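PDB 4AN8: CSE1 from Thermus thermophilus, which forms part of the Cascade ribonucleoprotein complex and probably takes part in CRISPR adaptive immunity against viruses, plasmids and other mobile genetic elements. Local coordinates for residues Leu78-Arg82 with Glu331-Leu337; Pro189-Leu193 with Pro280-Gln284; Leu207-Thr211 with Gly240-Val244. All coordinates share one frame; numbering follows the deposited sequence.

The three contacts are nested along the chain: interaction 3 closes a loop inside that of interaction 2, which lies inside that of interaction 1. Interaction 2 is the central one, its centre about 6 Å from that of the chain; interactions 3 and 1 lie about 14 and 25 Å from it, centre to centre. Helix 320-333 connects them: its last turn belongs to interaction 1, whereas T321 near its start bonds to F192 and P280 of interaction 2 and packs on V208 of interaction 3. Helix 50-67 touches interactions 2 and 3. P280 packs on R241 and W80 on L207, linking buried interaction 2 to peripheral interaction 1 and tying together parts far apart in the chain.

Interaction 1 (Leu78-Arg82 with Glu331-Leu337); sequences LDWWR and ELEDEGL
One face of the W81 indole carries the methyl CD2 of L332, a CH-pi contact in which the carbon stands 3.6 Å from the centroid of the five-membered ring and almost on its normal, while CD1 of the same leucine reaches the six-membered ring. The R82 guanidinium has L78 O over one face and E335 OE1 at its edge. This is helix-to-helix packing: helix 74-83 lies against the end of helix 320-333 and the turn that follows, where G336, at positive phi, and the bonds L337 N to L332 O (weak) and G336 N to E333 O fit a Schellman motif. The W81 side chain swings anti to its amide nitrogen (chi1 -172°), presenting the broad indole to L332; L328 and helix 199-206 also touch it. L78 is buried, a place suited to a branched apolar chain, with CD1 meeting E331 CB at 3.7 Å and CD2 meeting L332. L337 CD1 packs on the aliphatic R82 CG at 3.7 Å. Toward solvent, R82 joins D79 and E335 in a salt-bridge network; the hydrogen bond to D79 is weak. R82 NH1 approaches the syn side of E335 OE1 at 3.0 Å, 26° out of the carboxylate plane.

Interaction 2 (Pro189-Leu193 with Pro280-Gln284); sequences PALFL and PMVAQ
A single direct hydrogen bond joins the two backbones: F192 N donates a hydrogen bond to M281 O at 2.8 Å. The bond is nearly straight, 168° at the hydrogen, and lies in the carbonyl plane on a lone pair. A water bridges A190 O and A283 N, accepting from the latter at 2.9 Å. Both alanines also have backbone bonds to L295.

The same carbonyl has other close neighbours. L191 CA directs a C-H toward M281 O at 3.4 Å, so that an N-H and a CA-H of the strand both meet this oxygen, and the edge of the F192 ring lies close by, with CD1 at 3.3 Å from M281 O. The arrangement follows from the fold: strand 191-195 is an outer strand of a three-stranded antiparallel sheet, with L191 and L193 bonded to strand 342-351, while F192 N points the other way, to the loop that leads into strand 284-286.

The remaining contacts are apolar. M281, long and unbranched, runs extended past the strand; its CE lies beside L193 CD1 at 3.9 Å, pointing the same way, and helix 50-67 packs against it at R58 and L61. V282 presents CG2 to both P189 CG, at 3.7 Å, and L191 CD2, and its CG1 lies against P189 CB; the compact beta-branched chain suits this buried place. CE1 of F192 meets A283 CB at 3.6 Å, obliquely to the ring, where a small methyl fits.

Interaction 3 (Leu207-Thr211 with Gly240-Val244); sequences LVPYT and GRTRV
V208 and P209 turn successive carbonyl oxygens toward R241, in the first turn of helix 241-245, while the backbones stay apart: the nearest CA atoms, those of Y210 and R241, are 8.4 Å from each other. The segment 207-211 is an extended loop, and G240 is the N-cap of the helix, its backbone angles suiting glycine. This is a side chain-to-backbone tie: both terminal nitrogens of R241 bond successive carbonyls of the loop after helix 199-206, a role that suits a guanidinium. R241 NH1 donates to V208 O in the guanidinium plane, at a doubtfully short 2.5 Å, and NH2 to P209 O at 3.0 Å, tilted 21° from it; each donor stands above the plane of its carbonyl. With chi1 near 180° R241 reaches away from the helix, and a bend at chi3 turns both nitrogens to the carbonyls. Y210 slides past in the opposite direction, CD1 3.8 Å above one guanidinium face of R241, but the planes are 54° apart, inclined rather than stacked. The Y210 ring stacks on H65, and its hydroxyl bonds R66 and D215, whose carboxylate also takes T242 N and R243 N; T242 CG2 approaches Y210 OH at 3.9 Å.

Interaction 1 (Leu78-Arg82 with Glu331-Leu337)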
# COMPACT_ATOMS: atom_id res chain seq x y z
N LEU A 78 1.57 17.35 16.71
CA LEU A 78 1.95 18.72 16.36
C LEU A 78 3.12 19.21 17.21
O LEU A 78 4.10 19.76 16.69
CB LEU A 78 0.75 19.64 16.57
CG LEU A 78 -0.14 19.89 15.36
CD1 LEU A 78 -1.39 20.64 15.76
CD2 LEU A 78 0.66 20.66 14.31
N ASP A 79 3.01 19.02 18.52
CA ASP A 79 4.14 19.27 19.40
C ASP A 79 5.41 18.64 18.85
O ASP A 79 6.41 19.32 18.64
CB ASP A 79 3.87 18.71 20.80
CG ASP A 79 3.07 19.66 21.67
OD1 ASP A 79 3.38 20.86 21.69
OD2 ASP A 79 2.12 19.19 22.36
N TRP A 80 5.39 17.32 18.61
CA TRP A 80 6.60 16.63 18.19
C TRP A 80 7.08 17.19 16.86
O TRP A 80 8.27 17.23 16.60
CB TRP A 80 6.38 15.13 18.08
CG TRP A 80 5.88 14.57 19.36
CD1 TRP A 80 6.09 15.09 20.61
CD2 TRP A 80 5.07 13.41 19.54
NE1 TRP A 80 5.47 14.31 21.56
CE2 TRP A 80 4.83 13.27 20.92
CE3 TRP A 80 4.53 12.46 18.66
CZ2 TRP A 80 4.06 12.24 21.45
CZ3 TRP A 80 3.77 11.43 19.18
CH2 TRP A 80 3.54 11.33 20.57
N TRP A 81 6.14 17.62 16.04
CA TRP A 81 6.49 18.24 14.77
C TRP A 81 7.25 19.54 15.05
O TRP A 81 8.30 19.78 14.47
CB TRP A 81 5.23 18.54 13.94
CG TRP A 81 5.55 18.99 12.57
CD1 TRP A 81 6.20 20.14 12.22
CD2 TRP A 81 5.25 18.31 11.34
NE1 TRP A 81 6.33 20.22 10.85
CE2 TRP A 81 5.75 19.11 10.29
CE3 TRP A 81 4.61 17.10 11.03
CZ2 TRP A 81 5.62 18.74 8.93
CZ3 TRP A 81 4.50 16.73 9.67
CH2 TRP A 81 5.00 17.55 8.65
N ARG A 82 6.68 20.38 15.91
CA ARG A 82 7.31 21.65 16.27
C ARG A 82 8.71 21.44 16.85
O ARG A 82 9.66 22.12 16.45
CB ARG A 82 6.44 22.45 17.25
CG ARG A 82 5.41 23.35 16.58
CD ARG A 82 4.72 24.30 17.56
NE ARG A 82 4.19 23.55 18.69
CZ ARG A 82 2.96 23.05 18.76
NH1 ARG A 82 2.09 23.24 17.76
NH2 ARG A 82 2.58 22.36 19.83
N GLU A 331 -3.74 22.03 10.39
CA GLU A 331 -3.21 22.62 11.62
C GLU A 331 -1.79 23.21 11.42
O GLU A 331 -1.43 24.20 12.06
CB GLU A 331 -3.24 21.62 12.77
CG GLU A 331 -4.64 21.09 13.10
CD GLU A 331 -5.54 22.15 13.72
OE1 GLU A 331 -5.18 22.70 14.78
OE2 GLU A 331 -6.62 22.44 13.15
N LEU A 332 -1.01 22.62 10.54
CA LEU A 332 0.31 23.16 10.26
C LEU A 332 0.14 24.44 9.46
O LEU A 332 0.97 25.35 9.54
CB LEU A 332 1.17 22.17 9.48
CG LEU A 332 1.59 20.87 10.16
CD1 LEU A 332 1.98 19.85 9.09
CD2 LEU A 332 2.72 21.10 11.15
N GLU A 333 -0.94 24.52 8.69
CA GLU A 333 -1.22 25.70 7.87
C GLU A 333 -1.65 26.89 8.71
O GLU A 333 -1.32 28.03 8.40
CB GLU A 333 -2.28 25.39 6.81
CG GLU A 333 -1.73 25.24 5.41
CD GLU A 333 -2.74 24.66 4.44
OE1 GLU A 333 -3.94 25.00 4.54
OE2 GLU A 333 -2.32 23.86 3.58
N ASP A 334 -2.39 26.63 9.79
CA ASP A 334 -2.86 27.71 10.66
C ASP A 334 -1.71 28.23 11.53
O ASP A 334 -1.90 29.11 12.37
CB ASP A 334 -4.00 27.22 11.56
CG ASP A 334 -5.22 26.77 10.77
OD1 ASP A 334 -5.27 27.01 9.54
OD2 ASP A 334 -6.14 26.18 11.39
N GLU A 335 -0.52 27.68 11.32
CA GLU A 335 0.63 28.02 12.13
C GLU A 335 1.74 28.54 11.23
O GLU A 335 2.81 28.90 11.70
CB GLU A 335 1.12 26.79 12.89
CG GLU A 335 1.23 26.98 14.39
CD GLU A 335 1.89 25.79 15.06
OE1 GLU A 335 1.18 24.81 15.39
OE2 GLU A 335 3.13 25.84 15.26
N GLY A 336 1.48 28.57 9.93
CA GLY A 336 2.46 29.00 8.96
C GLY A 336 3.62 28.03 8.85
O GLY A 336 4.62 28.33 8.20
N LEU A 337 3.48 26.86 9.47
CA LEU A 337 4.51 25.82 9.42
C LEU A 337 4.39 24.96 8.16
O LEU A 337 4.89 23.84 8.12
CB LEU A 337 4.43 24.90 10.64
CG LEU A 337 4.89 25.38 12.02
CD1 LEU A 337 4.92 24.21 13.01
CD2 LEU A 337 6.28 26.04 11.93

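Interaction 2 (Pro189-Leu193 with Pro280-Gln284)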
# COMPACT_ATOMS: atom_id res chain seq x y z
N PRO A 189 -5.20 -5.18 0.37
CA PRO A 189 -5.63 -3.79 0.21
C PRO A 189 -4.49 -2.91 -0.19
O PRO A 189 -3.32 -3.23 0.05
CB PRO A 189 -6.12 -3.40 1.61
CG PRO A 189 -5.35 -4.31 2.52
CD PRO A 189 -5.15 -5.59 1.78
N ALA A 190 -4.84 -1.78 -0.79
CA ALA A 190 -3.89 -0.74 -1.09
C ALA A 190 -3.60 0.02 0.20
O ALA A 190 -4.51 0.34 0.94
CB ALA A 190 -4.49 0.19 -2.13
N LEU A 191 -2.34 0.31 0.47
CA LEU A 191 -1.99 1.02 1.71
C LEU A 191 -1.74 2.52 1.47
O LEU A 191 -0.96 2.88 0.59
CB LEU A 191 -0.77 0.38 2.36
CG LEU A 191 -0.97 -1.11 2.67
CD1 LEU A 191 0.28 -1.70 3.34
CD2 LEU A 191 -2.22 -1.34 3.55
N PHE A 192 -2.41 3.36 2.26
CA PHE A 192 -2.21 4.81 2.19
C PHE A 192 -1.12 5.28 3.14
O PHE A 192 -1.26 5.16 4.38
CB PHE A 192 -3.51 5.57 2.43
CG PHE A 192 -4.52 5.38 1.35
CD1 PHE A 192 -5.21 4.18 1.23
CD2 PHE A 192 -4.77 6.38 0.43
CE1 PHE A 192 -6.15 3.99 0.24
CE2 PHE A 192 -5.71 6.20 -0.59
CZ PHE A 192 -6.40 5.01 -0.69
N LEU A 193 -0.06 5.82 2.57
CA LEU A 193 1.06 6.30 3.37
C LEU A 193 1.42 7.74 3.07
O LEU A 193 2.26 8.01 2.22
CB LEU A 193 2.29 5.41 3.15
CG LEU A 193 3.50 5.82 3.97
CD1 LEU A 193 3.49 5.10 5.33
CD2 LEU A 193 4.80 5.57 3.20
N PRO A 280 -5.43 1.26 9.82
CA PRO A 280 -5.34 2.70 9.53
C PRO A 280 -4.92 3.00 8.09
O PRO A 280 -5.28 4.05 7.58
CB PRO A 280 -4.24 3.18 10.48
CG PRO A 280 -4.32 2.22 11.65
CD PRO A 280 -4.69 0.88 11.04
N MET A 281 -4.17 2.12 7.45
CA MET A 281 -3.69 2.44 6.11
C MET A 281 -4.67 2.01 5.01
O MET A 281 -4.42 2.22 3.82
CB MET A 281 -2.31 1.85 5.87
CG MET A 281 -1.22 2.58 6.67
SD MET A 281 0.36 1.70 6.57
CE MET A 281 1.38 2.73 7.65
N VAL A 282 -5.79 1.43 5.43
CA VAL A 282 -6.69 0.80 4.49
C VAL A 282 -7.95 1.62 4.32
O VAL A 282 -8.52 2.10 5.30
CB VAL A 282 -7.05 -0.62 4.97
CG1 VAL A 282 -8.19 -1.20 4.15
CG2 VAL A 282 -5.81 -1.51 4.94
N ALA A 283 -8.40 1.79 3.08
CA ALA A 283 -9.62 2.52 2.76
C ALA A 283 -10.72 1.58 2.24
O ALA A 283 -10.45 0.45 1.82
CB ALA A 283 -9.34 3.56 1.75
N GLN A 284 -11.96 2.02 2.26
CA GLN A 284 -13.05 1.16 1.82
C GLN A 284 -14.01 1.89 0.91
O GLN A 284 -14.07 3.14 0.91
CB GLN A 284 -13.78 0.53 3.01
CG GLN A 284 -13.01 -0.61 3.68
CD GLN A 284 -13.74 -1.19 4.89
OE1 GLN A 284 -14.35 -0.45 5.67
NE2 GLN A 284 -13.71 -2.51 5.03
O HOH W 1 -7.13 0.46 0.88

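Interaction 3 (Leu207-Thr211 with Gly240-Val244)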
# COMPACT_ATOMS: atom_id res chain seq x y z
N LEU A 207 0.96 8.71 12.29
CA LEU A 207 0.70 8.41 13.70
C LEU A 207 -0.69 8.82 14.13
O LEU A 207 -0.85 9.79 14.87
CB LEU A 207 1.72 9.07 14.62
CG LEU A 207 3.06 8.37 14.82
CD1 LEU A 207 3.94 9.24 15.70
CD2 LEU A 207 2.85 7.02 15.47
N VAL A 208 -1.67 8.05 13.69
CA VAL A 208 -3.07 8.27 14.01
C VAL A 208 -3.32 8.10 15.52
O VAL A 208 -2.75 7.19 16.15
CB VAL A 208 -3.93 7.28 13.19
CG1 VAL A 208 -5.45 7.43 13.49
CG2 VAL A 208 -3.62 7.45 11.67
N PRO A 209 -4.15 8.99 16.10
CA PRO A 209 -4.41 8.94 17.55
C PRO A 209 -4.70 7.54 17.99
O PRO A 209 -5.48 6.83 17.36
CB PRO A 209 -5.64 9.85 17.72
CG PRO A 209 -5.36 10.96 16.65
CD PRO A 209 -4.68 10.22 15.48
N TYR A 210 -4.03 7.14 19.06
CA TYR A 210 -4.02 5.76 19.49
C TYR A 210 -4.15 5.68 21.00
O TYR A 210 -3.60 6.52 21.70
CB TYR A 210 -2.68 5.15 19.10
CG TYR A 210 -2.40 3.75 19.62
CD1 TYR A 210 -2.99 2.64 19.02
CD2 TYR A 210 -1.51 3.53 20.67
CE1 TYR A 210 -2.74 1.36 19.47
CE2 TYR A 210 -1.24 2.26 21.13
CZ TYR A 210 -1.85 1.17 20.52
OH TYR A 210 -1.60 -0.11 20.95
N THR A 211 -4.89 4.68 21.47
CA THR A 211 -4.84 4.23 22.86
C THR A 211 -4.43 2.76 22.91
O THR A 211 -4.88 1.97 22.09
CB THR A 211 -6.19 4.42 23.57
OG1 THR A 211 -7.25 4.03 22.69
CG2 THR A 211 -6.39 5.86 23.95
N GLY A 240 -6.78 -4.67 16.93
CA GLY A 240 -5.64 -4.11 17.64
C GLY A 240 -4.62 -3.60 16.63
O GLY A 240 -4.05 -4.39 15.87
N ARG A 241 -4.39 -2.30 16.63
CA ARG A 241 -3.55 -1.68 15.61
C ARG A 241 -2.16 -2.31 15.51
O ARG A 241 -1.73 -2.71 14.44
CB ARG A 241 -3.44 -0.17 15.81
CG ARG A 241 -2.71 0.54 14.66
CD ARG A 241 -2.54 2.01 14.96
NE ARG A 241 -3.83 2.66 15.16
CZ ARG A 241 -3.99 3.93 15.48
NH1 ARG A 241 -2.92 4.73 15.63
NH2 ARG A 241 -5.21 4.41 15.64
N THR A 242 -1.44 -2.39 16.63
CA THR A 242 -0.08 -2.88 16.56
C THR A 242 -0.03 -4.39 16.47
O THR A 242 0.96 -4.95 16.00
CB THR A 242 0.79 -2.38 17.72
OG1 THR A 242 0.41 -3.05 18.93
CG2 THR A 242 0.60 -0.89 17.88
N ARG A 243 -1.10 -5.05 16.92
CA ARG A 243 -1.15 -6.51 16.80
C ARG A 243 -1.28 -6.81 15.31
O ARG A 243 -0.64 -7.69 14.78
CB ARG A 243 -2.35 -7.10 17.59
CG ARG A 243 -2.60 -8.58 17.32
CD ARG A 243 -3.81 -9.15 18.13
NE ARG A 243 -3.63 -8.99 19.58
CZ ARG A 243 -4.33 -8.12 20.31
NH1 ARG A 243 -5.28 -7.35 19.77
NH2 ARG A 243 -4.12 -8.04 21.61
N VAL A 244 -2.13 -6.06 14.64
CA VAL A 244 -2.24 -6.20 13.20
C VAL A 244 -0.99 -5.77 12.41
O VAL A 244 -0.58 -6.46 11.51
CB VAL A 244 -3.53 -5.57 12.68
CG1 VAL A 244 -3.60 -5.64 11.14
CG2 VAL A 244 -4.71 -6.33 13.29